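Local coordinates for protein transcriptional activator of comK gene (Bacillus halodurans, PDB 2HQB) that probably acts as a transcriptional activator of the comK gene and belongs to the BMP lipoprotein family, whose members have a periplasmic-binding-protein fold, at residues A[105-110]-A[258-263]. Residues are numbered along the deposited sequence; the frame is centred on the assembly and turned at random.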
loop_
_atom_site.group_PDB
_atom_site.type_symbol
_atom_site.label_atom_id
_atom_site.label_comp_id
_atom_site.label_asym_id
_atom_site.label_seq_id
_atom_site.Cartn_x
_atom_site.Cartn_y
_atom_site.Cartn_z
ATOM N N LEU A 105 -1.571 -12.075 0.554
ATOM C CA LEU A 105 -1.816 -11.000 -0.373
ATOM C C LEU A 105 -0.628 -10.054 -0.453
ATOM O O LEU A 105 -0.017 -9.733 0.574
ATOM C CB LEU A 105 -3.064 -10.249 0.093
ATOM C CG LEU A 105 -4.254 -11.168 0.343
ATOM C CD1 LEU A 105 -5.363 -10.395 0.971
ATOM C CD2 LEU A 105 -4.714 -11.754 -0.975
ATOM N N HIS A 106 -0.323 -9.597 -1.665
ATOM C CA HIS A 106 0.770 -8.649 -1.885
ATOM C C HIS A 106 0.408 -7.584 -2.923
ATOM O O HIS A 106 -0.224 -7.872 -3.943
ATOM C CB HIS A 106 2.003 -9.372 -2.385
ATOM C CG HIS A 106 2.433 -10.494 -1.509
ATOM N ND1 HIS A 106 3.422 -10.355 -0.560
ATOM C CD2 HIS A 106 2.034 -11.787 -1.459
ATOM C CE1 HIS A 106 3.616 -11.519 0.033
ATOM N NE2 HIS A 106 2.789 -12.404 -0.494
ATOM N N PHE A 107 0.789 -6.342 -2.656
ATOM C CA PHE A 107 0.535 -5.276 -3.602
ATOM C C PHE A 107 1.803 -5.102 -4.393
ATOM O O PHE A 107 2.917 -5.139 -3.856
ATOM C CB PHE A 107 0.184 -3.973 -2.913
ATOM C CG PHE A 107 -1.241 -3.885 -2.523
ATOM C CD1 PHE A 107 -1.641 -4.167 -1.226
ATOM C CD2 PHE A 107 -2.195 -3.541 -3.453
ATOM C CE1 PHE A 107 -2.994 -4.103 -0.854
ATOM C CE2 PHE A 107 -3.547 -3.472 -3.105
ATOM C CZ PHE A 107 -3.949 -3.754 -1.796
ATOM N N GLU A 108 1.614 -4.934 -5.694
ATOM C CA GLU A 108 2.716 -4.765 -6.604
ATOM C C GLU A 108 3.129 -3.301 -6.522
ATOM O O GLU A 108 2.316 -2.415 -6.759
ATOM C CB GLU A 108 2.257 -5.175 -8.002
ATOM C CG GLU A 108 3.324 -5.918 -8.783
ATOM C CD GLU A 108 3.803 -7.173 -8.078
ATOM O OE1 GLU A 108 2.989 -8.105 -7.928
ATOM O OE2 GLU A 108 4.987 -7.226 -7.675
ATOM N N GLY A 109 4.391 -3.052 -6.180
ATOM C CA GLY A 109 4.852 -1.680 -6.016
ATOM C C GLY A 109 5.549 -0.887 -7.116
ATOM O O GLY A 109 5.347 0.321 -7.215
ATOM N N TYR A 110 6.378 -1.536 -7.929
ATOM C CA TYR A 110 7.099 -0.840 -8.999
ATOM C C TYR A 110 6.220 0.057 -9.881
ATOM O O TYR A 110 6.489 1.252 -10.006
ATOM C CB TYR A 110 7.825 -1.852 -9.873
ATOM C CG TYR A 110 8.730 -1.242 -10.923
ATOM C CD1 TYR A 110 10.046 -0.848 -10.621
ATOM C CD2 TYR A 110 8.261 -1.031 -12.218
ATOM C CE1 TYR A 110 10.862 -0.253 -11.600
ATOM C CE2 TYR A 110 9.059 -0.440 -13.192
ATOM C CZ TYR A 110 10.340 -0.050 -12.883
ATOM O OH TYR A 110 11.041 0.610 -13.850
ATOM N N GLY A 258 -6.967 -3.995 -10.496
ATOM C CA GLY A 258 -7.887 -2.949 -10.032
ATOM C C GLY A 258 -7.837 -2.454 -8.582
ATOM O O GLY A 258 -8.713 -1.705 -8.132
ATOM N N VAL A 259 -6.806 -2.853 -7.848
ATOM C CA VAL A 259 -6.699 -2.453 -6.472
ATOM C C VAL A 259 -5.448 -1.636 -6.252
ATOM O O VAL A 259 -4.919 -1.546 -5.129
ATOM C CB VAL A 259 -6.730 -3.674 -5.564
ATOM C CG1 VAL A 259 -8.031 -4.376 -5.726
ATOM C CG2 VAL A 259 -5.598 -4.595 -5.897
ATOM N N VAL A 260 -4.968 -1.055 -7.345
ATOM C CA VAL A 260 -3.804 -0.180 -7.300
ATOM C C VAL A 260 -4.065 0.915 -8.300
ATOM O O VAL A 260 -4.497 0.647 -9.423
ATOM C CB VAL A 260 -2.518 -0.870 -7.702
ATOM C CG1 VAL A 260 -1.435 0.160 -7.904
ATOM C CG2 VAL A 260 -2.099 -1.835 -6.624
ATOM N N SER A 261 -3.798 2.149 -7.902
ATOM C CA SER A 261 -4.042 3.269 -8.788
ATOM C C SER A 261 -3.240 4.531 -8.460
ATOM O O SER A 261 -2.256 4.497 -7.712
ATOM C CB SER A 261 -5.524 3.596 -8.723
ATOM O OG SER A 261 -5.886 3.871 -7.384
ATOM N N LEU A 262 -3.670 5.642 -9.053
ATOM C CA LEU A 262 -3.073 6.935 -8.796
ATOM C C LEU A 262 -4.192 7.769 -8.197
ATOM O O LEU A 262 -5.361 7.554 -8.512
ATOM C CB LEU A 262 -2.579 7.601 -10.078
ATOM C CG LEU A 262 -1.214 7.208 -10.621
ATOM C CD1 LEU A 262 -0.744 8.327 -11.496
ATOM C CD2 LEU A 262 -0.222 7.018 -9.520
ATOM N N GLY A 263 -3.828 8.717 -7.336
ATOM C CA GLY A 263 -4.816 9.561 -6.698
ATOM C C GLY A 263 -5.246 10.740 -7.547
ATOM O O GLY A 263 -4.586 11.069 -8.540
#
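Phe107 and the consecutive valines Val259 and Val260 make this contact through apolar side chains, and no hydrogen bond joins segments 105-110 and 258-263. The phenyl ring presents one edge to Val260, its CD2 lying 3.6 Å from Val260 CG2, where the side chains run past each other in opposite directions. Val259 CG2 instead comes to the neighbouring CE2 of Phe107 from off the ring plane, at 3.6 Å, the two side chains crossing at about a right angle. Val260 sets its CG2 methyl beside its own backbone N, with CG1 anti to that nitrogen (chi1 168°). More marginally, the carbonyl O of Glu108 comes within 4.5 Å of Val260 CG2.

The contact bridges the two alpha/beta lobes expected of a periplasmic-binding-protein fold: strand 102-107 belongs to the parallel sheet of one, and strand 260-262 is the antiparallel edge strand of the other. It lies where the chain passes between them, and strand 249-253, which neighbours strand 102-107, precedes the return to the second sheet.

A polar atom also meets the ring, as Val259 O lies near the ring plane at the same edge as Val260 CG2, next to Phe107 CE2. Val230 and Leu233 of helix 230-240 add further apolar cover to Phe107. Replacing Phe107 by an alanine would take the ring away and is likely to open a gap beside the Val259 and Val260 methyls.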